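Local coordinates for fucolectin-related protein (Streptococcus pneumoniae, PDB 2J22) that probably binds fucose-containing glycans such as blood group antigens, as a calcium-containing carbohydrate-binding module of a pneumococcal virulence factor, at residues K72-N77 against E141-T146; F89-Y94 against L114-K119. One frame throughout, in Å; residues are numbered along the deposited sequence.

Contact 1 (K72-N77 against E141-T146). With CA (calcium ion), chain B.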
loop_
_atom_site.group_PDB
_atom_site.type_symbol
_atom_site.label_atom_id
_atom_site.label_comp_id
_atom_site.label_asym_id
_atom_site.label_seq_id
_atom_site.Cartn_x
_atom_site.Cartn_y
_atom_site.Cartn_z
ATOM N N LYS A 72 3.649 10.971 -6.554
ATOM C CA LYS A 72 3.864 10.787 -5.137
ATOM C C LYS A 72 3.138 9.518 -4.735
ATOM O O LYS A 72 2.049 9.222 -5.287
ATOM C CB LYS A 72 3.286 12.016 -4.378
ATOM C CG LYS A 72 3.688 12.152 -2.858
ATOM C CD LYS A 72 2.758 13.199 -2.249
ATOM C CE LYS A 72 3.449 14.417 -1.692
ATOM N NZ LYS A 72 2.349 15.395 -1.317
ATOM N N LEU A 73 3.728 8.804 -3.787
ATOM C CA LEU A 73 3.035 7.722 -3.065
ATOM C C LEU A 73 3.008 8.073 -1.558
ATOM O O LEU A 73 4.058 8.429 -0.981
ATOM C CB LEU A 73 3.693 6.364 -3.338
ATOM C CG LEU A 73 3.447 5.169 -2.430
ATOM C CD1 LEU A 73 2.030 4.668 -2.688
ATOM C CD2 LEU A 73 4.487 4.106 -2.865
ATOM N N ILE A 74 1.815 8.031 -0.946
ATOM C CA ILE A 74 1.741 8.133 0.506
ATOM C C ILE A 74 1.059 6.842 1.151
ATOM O O ILE A 74 0.003 6.356 0.677
ATOM C CB ILE A 74 1.083 9.482 0.989
ATOM C CG1 ILE A 74 1.544 10.696 0.187
ATOM C CG2 ILE A 74 1.409 9.721 2.444
ATOM C CD1 ILE A 74 0.831 12.064 0.603
ATOM N N ILE A 75 1.771 6.241 2.098
ATOM C CA ILE A 75 1.315 5.049 2.832
ATOM C C ILE A 75 1.034 5.443 4.296
ATOM O O ILE A 75 1.888 6.031 4.959
ATOM C CB ILE A 75 2.379 3.936 2.773
ATOM C CG1 ILE A 75 2.510 3.403 1.338
ATOM C CG2 ILE A 75 2.076 2.783 3.778
ATOM C CD1 ILE A 75 3.925 2.969 1.012
ATOM N N TYR A 76 -0.173 5.151 4.758
ATOM C CA TYR A 76 -0.648 5.447 6.121
ATOM C C TYR A 76 -0.724 4.125 6.869
ATOM O O TYR A 76 -1.286 3.163 6.364
ATOM C CB TYR A 76 -2.014 6.123 6.080
ATOM C CG TYR A 76 -1.901 7.576 5.682
ATOM C CD1 TYR A 76 -1.510 8.522 6.617
ATOM C CD2 TYR A 76 -2.091 7.999 4.354
ATOM C CE1 TYR A 76 -1.336 9.844 6.288
ATOM C CE2 TYR A 76 -1.901 9.360 4.003
ATOM C CZ TYR A 76 -1.530 10.254 4.994
ATOM O OH TYR A 76 -1.390 11.586 4.734
ATOM N N ASN A 77 -0.019 4.030 7.991
ATOM C CA ASN A 77 0.008 2.785 8.758
ATOM C C ASN A 77 -1.215 2.618 9.671
ATOM O O ASN A 77 -1.883 3.597 9.980
ATOM C CB ASN A 77 1.264 2.846 9.636
ATOM C CG ASN A 77 1.698 1.481 10.174
ATOM O OD1 ASN A 77 1.120 0.457 9.860
ATOM N ND2 ASN A 77 2.763 1.480 11.003
ATOM N N GLU A 141 -4.241 3.424 4.601
ATOM C CA GLU A 141 -4.430 4.064 3.333
ATOM C C GLU A 141 -3.126 4.069 2.497
ATOM O O GLU A 141 -1.975 4.249 2.996
ATOM C CB GLU A 141 -5.043 5.493 3.513
ATOM C CG GLU A 141 -5.583 6.120 2.242
ATOM C CD GLU A 141 -6.998 5.656 1.909
ATOM O OE1 GLU A 141 -7.532 4.792 2.603
ATOM O OE2 GLU A 141 -7.553 6.196 0.938
ATOM N N VAL A 142 -3.312 3.863 1.213
ATOM C CA VAL A 142 -2.204 4.003 0.234
ATOM C C VAL A 142 -2.724 5.020 -0.789
ATOM O O VAL A 142 -3.704 4.798 -1.432
ATOM C CB VAL A 142 -1.856 2.630 -0.487
ATOM C CG1 VAL A 142 -0.816 2.805 -1.630
ATOM C CG2 VAL A 142 -1.419 1.528 0.511
ATOM N N GLU A 143 -2.107 6.163 -0.892
ATOM C CA GLU A 143 -2.521 7.185 -1.846
ATOM C C GLU A 143 -1.494 7.315 -2.984
ATOM O O GLU A 143 -0.277 7.355 -2.750
ATOM C CB GLU A 143 -2.684 8.510 -1.093
ATOM C CG GLU A 143 -3.706 8.414 0.062
ATOM C CD GLU A 143 -3.863 9.726 0.807
ATOM O OE1 GLU A 143 -2.940 10.531 0.720
ATOM O OE2 GLU A 143 -4.929 9.949 1.426
ATOM N N VAL A 144 -2.006 7.389 -4.205
ATOM C CA VAL A 144 -1.174 7.479 -5.421
ATOM C C VAL A 144 -1.594 8.735 -6.232
ATOM O O VAL A 144 -2.679 8.792 -6.817
ATOM C CB VAL A 144 -1.267 6.234 -6.316
ATOM C CG1 VAL A 144 -0.328 6.348 -7.560
ATOM C CG2 VAL A 144 -0.986 4.907 -5.516
ATOM N N TYR A 145 -0.706 9.718 -6.242
ATOM C CA TYR A 145 -0.911 11.050 -6.820
ATOM C C TYR A 145 -0.326 11.195 -8.249
ATOM O O TYR A 145 0.839 10.837 -8.496
ATOM C CB TYR A 145 -0.236 12.065 -5.907
ATOM C CG TYR A 145 -0.991 12.180 -4.604
ATOM C CD1 TYR A 145 -2.110 13.003 -4.516
ATOM C CD2 TYR A 145 -0.617 11.430 -3.474
ATOM C CE1 TYR A 145 -2.854 13.108 -3.325
ATOM C CE2 TYR A 145 -1.340 11.551 -2.256
ATOM C CZ TYR A 145 -2.455 12.371 -2.213
ATOM O OH TYR A 145 -3.241 12.474 -1.079
ATOM N N THR A 146 -1.145 11.694 -9.167
ATOM C CA THR A 146 -0.647 12.105 -10.487
ATOM C C THR A 146 -1.060 13.560 -10.672
ATOM O O THR A 146 -1.879 14.082 -9.908
ATOM C CB THR A 146 -1.253 11.238 -11.655
ATOM O OG1 THR A 146 -2.654 11.530 -11.781
ATOM C CG2 THR A 146 -1.180 9.742 -11.348
HETATM CA CA CA B . -8.585 3.607 4.636
HETATM O O HOH W 1 -2.710 12.557 2.545
#

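Contact 2 (F89-Y94 against L114-K119)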
loop_
_atom_site.group_PDB
_atom_site.type_symbol
_atom_site.label_atom_id
_atom_site.label_comp_id
_atom_site.label_asym_id
_atom_site.label_seq_id
_atom_site.Cartn_x
_atom_site.Cartn_y
_atom_site.Cartn_z
ATOM N N PHE A 89 10.062 -3.726 4.576
ATOM C CA PHE A 89 9.175 -4.050 3.472
ATOM C C PHE A 89 9.628 -3.515 2.143
ATOM O O PHE A 89 10.445 -2.640 2.070
ATOM C CB PHE A 89 7.671 -3.708 3.776
ATOM C CG PHE A 89 7.373 -2.245 3.890
ATOM C CD1 PHE A 89 6.967 -1.509 2.772
ATOM C CD2 PHE A 89 7.482 -1.587 5.133
ATOM C CE1 PHE A 89 6.663 -0.078 2.864
ATOM C CE2 PHE A 89 7.190 -0.254 5.256
ATOM C CZ PHE A 89 6.767 0.532 4.145
ATOM N N ASP A 90 9.067 -4.054 1.055
ATOM C CA ASP A 90 9.352 -3.500 -0.241
ATOM C C ASP A 90 8.116 -2.885 -0.869
ATOM O O ASP A 90 6.981 -3.420 -0.727
ATOM C CB ASP A 90 9.848 -4.604 -1.169
ATOM C CG ASP A 90 11.216 -5.080 -0.816
ATOM O OD1 ASP A 90 12.110 -4.245 -0.438
ATOM O OD2 ASP A 90 11.480 -6.280 -0.900
ATOM N N ILE A 91 8.355 -1.779 -1.564
ATOM C CA ILE A 91 7.389 -1.156 -2.477
ATOM C C ILE A 91 7.908 -1.487 -3.869
ATOM O O ILE A 91 9.065 -1.161 -4.177
ATOM C CB ILE A 91 7.373 0.388 -2.268
ATOM C CG1 ILE A 91 7.001 0.729 -0.823
ATOM C CG2 ILE A 91 6.500 1.100 -3.343
ATOM C CD1 ILE A 91 7.080 2.192 -0.461
ATOM N N ILE A 92 7.058 -2.109 -4.699
ATOM C CA ILE A 92 7.430 -2.527 -6.028
ATOM C C ILE A 92 6.434 -1.956 -7.014
ATOM O O ILE A 92 5.233 -2.165 -6.856
ATOM C CB ILE A 92 7.411 -4.094 -6.184
ATOM C CG1 ILE A 92 7.983 -4.813 -4.945
ATOM C CG2 ILE A 92 8.255 -4.462 -7.389
ATOM C CD1 ILE A 92 7.566 -6.274 -4.779
ATOM N N ILE A 93 6.921 -1.277 -8.039
ATOM C CA ILE A 93 6.037 -0.701 -9.098
ATOM C C ILE A 93 6.283 -1.426 -10.392
ATOM O O ILE A 93 7.420 -1.677 -10.758
ATOM C CB ILE A 93 6.250 0.850 -9.205
ATOM C CG1 ILE A 93 6.188 1.476 -7.774
ATOM C CG2 ILE A 93 5.264 1.500 -10.253
ATOM C CD1 ILE A 93 5.809 2.951 -7.680
ATOM N N TYR A 94 5.202 -1.797 -11.095
ATOM C CA TYR A 94 5.327 -2.563 -12.328
ATOM C C TYR A 94 4.740 -1.799 -13.512
ATOM O O TYR A 94 3.843 -0.966 -13.310
ATOM C CB TYR A 94 4.584 -3.895 -12.214
ATOM C CG TYR A 94 4.851 -4.711 -10.976
ATOM C CD1 TYR A 94 5.801 -5.773 -10.990
ATOM C CD2 TYR A 94 4.131 -4.472 -9.775
ATOM C CE1 TYR A 94 6.060 -6.537 -9.822
ATOM C CE2 TYR A 94 4.364 -5.253 -8.628
ATOM C CZ TYR A 94 5.342 -6.262 -8.658
ATOM O OH TYR A 94 5.523 -7.030 -7.526
ATOM N N LEU A 114 4.456 7.428 5.533
ATOM C CA LEU A 114 5.656 7.635 4.717
ATOM C C LEU A 114 5.283 8.150 3.337
ATOM O O LEU A 114 4.385 7.638 2.704
ATOM C CB LEU A 114 6.510 6.377 4.626
ATOM C CG LEU A 114 7.299 6.040 3.357
ATOM C CD1 LEU A 114 8.744 6.381 3.472
ATOM C CD2 LEU A 114 7.140 4.549 2.963
ATOM N N SER A 115 5.991 9.182 2.897
ATOM C CA SER A 115 5.752 9.805 1.614
ATOM C C SER A 115 6.937 9.486 0.717
ATOM O O SER A 115 8.080 9.506 1.157
ATOM C CB SER A 115 5.539 11.324 1.761
ATOM O OG SER A 115 4.772 11.848 0.674
ATOM N N ILE A 116 6.659 9.127 -0.533
ATOM C CA ILE A 116 7.714 8.848 -1.500
ATOM C C ILE A 116 7.442 9.670 -2.749
ATOM O O ILE A 116 6.348 9.582 -3.307
ATOM C CB ILE A 116 7.713 7.366 -1.858
ATOM C CG1 ILE A 116 7.850 6.491 -0.600
ATOM C CG2 ILE A 116 8.781 7.076 -2.904
ATOM C CD1 ILE A 116 9.217 5.889 -0.370
ATOM N N ASP A 117 8.406 10.479 -3.198
ATOM C CA ASP A 117 8.199 11.208 -4.440
ATOM C C ASP A 117 8.640 10.249 -5.531
ATOM O O ASP A 117 9.555 9.477 -5.328
ATOM C CB ASP A 117 8.990 12.532 -4.503
ATOM C CG ASP A 117 8.326 13.670 -3.703
ATOM O OD1 ASP A 117 7.074 13.733 -3.576
ATOM O OD2 ASP A 117 9.002 14.588 -3.160
ATOM N N LEU A 118 7.934 10.221 -6.651
ATOM C CA LEU A 118 8.270 9.237 -7.677
ATOM C C LEU A 118 8.710 9.953 -8.929
ATOM O O LEU A 118 9.028 9.316 -9.943
ATOM C CB LEU A 118 7.064 8.318 -7.969
ATOM C CG LEU A 118 6.781 7.301 -6.854
ATOM C CD1 LEU A 118 5.481 6.507 -7.106
ATOM C CD2 LEU A 118 7.987 6.367 -6.552
ATOM N N LYS A 119 8.663 11.284 -8.864
ATOM C CA LYS A 119 8.954 12.167 -10.010
ATOM C C LYS A 119 8.460 11.746 -11.406
ATOM O O LYS A 119 9.258 11.729 -12.352
ATOM C CB LYS A 119 10.465 12.414 -10.087
ATOM C CG LYS A 119 11.130 12.535 -8.745
ATOM C CD LYS A 119 11.860 13.856 -8.680
ATOM C CE LYS A 119 11.352 14.692 -7.556
ATOM N NZ LYS A 119 12.558 15.319 -6.951
#

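Contact 1 (K72-N77 against E141-T146)
Ile-74 and Glu-143 form the middle hydrogen-bonded pair of an antiparallel two-strand stretch in one sheet of a beta-sandwich, the fold of galactose-binding-like domains. Both halves of this pair are short: Ile-74 N gives to Glu-143 O at 2.8 Å, and Glu-143 N returns to Ile-74 O at 2.6 Å. Next along, Tyr-76 N reaches Glu-141 O at 2.7 Å and Tyr-145 N reaches Lys-72 O; the outermost two bonds, from Lys-72 N to Tyr-145 O and from Glu-141 N to Tyr-76 O, are weak. Leu-73, Ile-75, Val-142 and Val-144 project to the sandwich interior, where Leu-73 CD1 lies 3.6 Å from Val-142 CG1. Lys-72, Ile-74, Tyr-76, Glu-141, Glu-143 and Tyr-145 occupy the other face. There OE1 of the buried Glu-143 takes two hydrogen bonds: from Tyr-145 OH on its own strand at 2.7 Å, arriving from above the carboxylate plane, and from a water that also hydrogen-bonds Tyr-76 OH. With chi1 at -58° and an extended chain beyond CG, Glu-143 runs out between the two tyrosines. Its OE1 also sits at the edge of the Tyr-76 ring, in its plane, while Ile-74 CD1 packs 3.6 Å from Tyr-145 CE2. Glu-141 turns its acid elsewhere: a bend at chi2 (83°) carries it away from strand 72-77 to the calcium ion, whose site also includes Leu-34, Asp-37, Asn-39, Ser-48 and Ala-140. Its two oxygens divide the work, OE2 accepting from Gly-38 N and OE1 binding calcium at 2.6 Å.

Contact 2 (F89-Y94 against L114-K119)
Strands 89-94 and 114-118 run in roughly the same direction, crossing at -32°, and their axes come no closer than 11.8 Å. They belong to the two different sheets of the beta-sandwich and face each other across its core, so side chains alone bridge the gap. The nearest backbone positions are Ile-91 opposite Ile-116 and Ile-93 opposite Leu-118, with CA atoms 10.1 Å and 10.3 Å apart. Alternate residues, Ile-91 and Ile-93 from one strand and Leu-114, Ile-116 and Leu-118 from the other, direct their CB atoms toward the opposing segment. The tightest meeting is between Ile-93 and Leu-118, which reach tip to tip until their CD1 methyls are 3.6 Å apart. In Ile-93 the CG1 branch lies anti to the carbonyl carbon (chi1 -49°), and the nearly extended chi2 of -156° sends CD1 across the gap. Ile-91 uses its own CD1 twice, meeting Leu-114 CD2 end-on at 4.2 Å and Ile-116 CD1 at 4.3 Å. Leu-114 CD2 in turn lies 4.2 Å from Phe-89 CZ, an oblique approach to the ring, whose other neighbours include Ile-106, Ile-128 and Leu-130. Methyl and ring carbons make up every side-chain meeting between the segments, and the backbone polar groups of strand 89-94 bond to adjoining strands of its own sheet. The two layers are therefore held here by apolar packing, with van der Waals contact and exclusion of water in place of directional bonds.

In the fold
Strand 113-118 is the neighbour of strand 67-77 on the edge away from 139-146, so contact 1 and contact 2 share a sheet and their centres lie about 9 Å apart. Leu-73 O to Ile-116 N (2.7 Å) and Ile-75 O to Leu-114 N (3.0 Å) are probable hydrogen bonds joining them. The core is continuous too: Ile-75 CD1 of contact 1 meets Ile-91 CD1 of contact 2 at 3.6 Å. In sequence, both strands of contact 2 fall between the two strands of contact 1. Of the two, contact 1 supplies a calcium ligand, Glu-141, whereas contact 2 joins the two sheets of the sandwich.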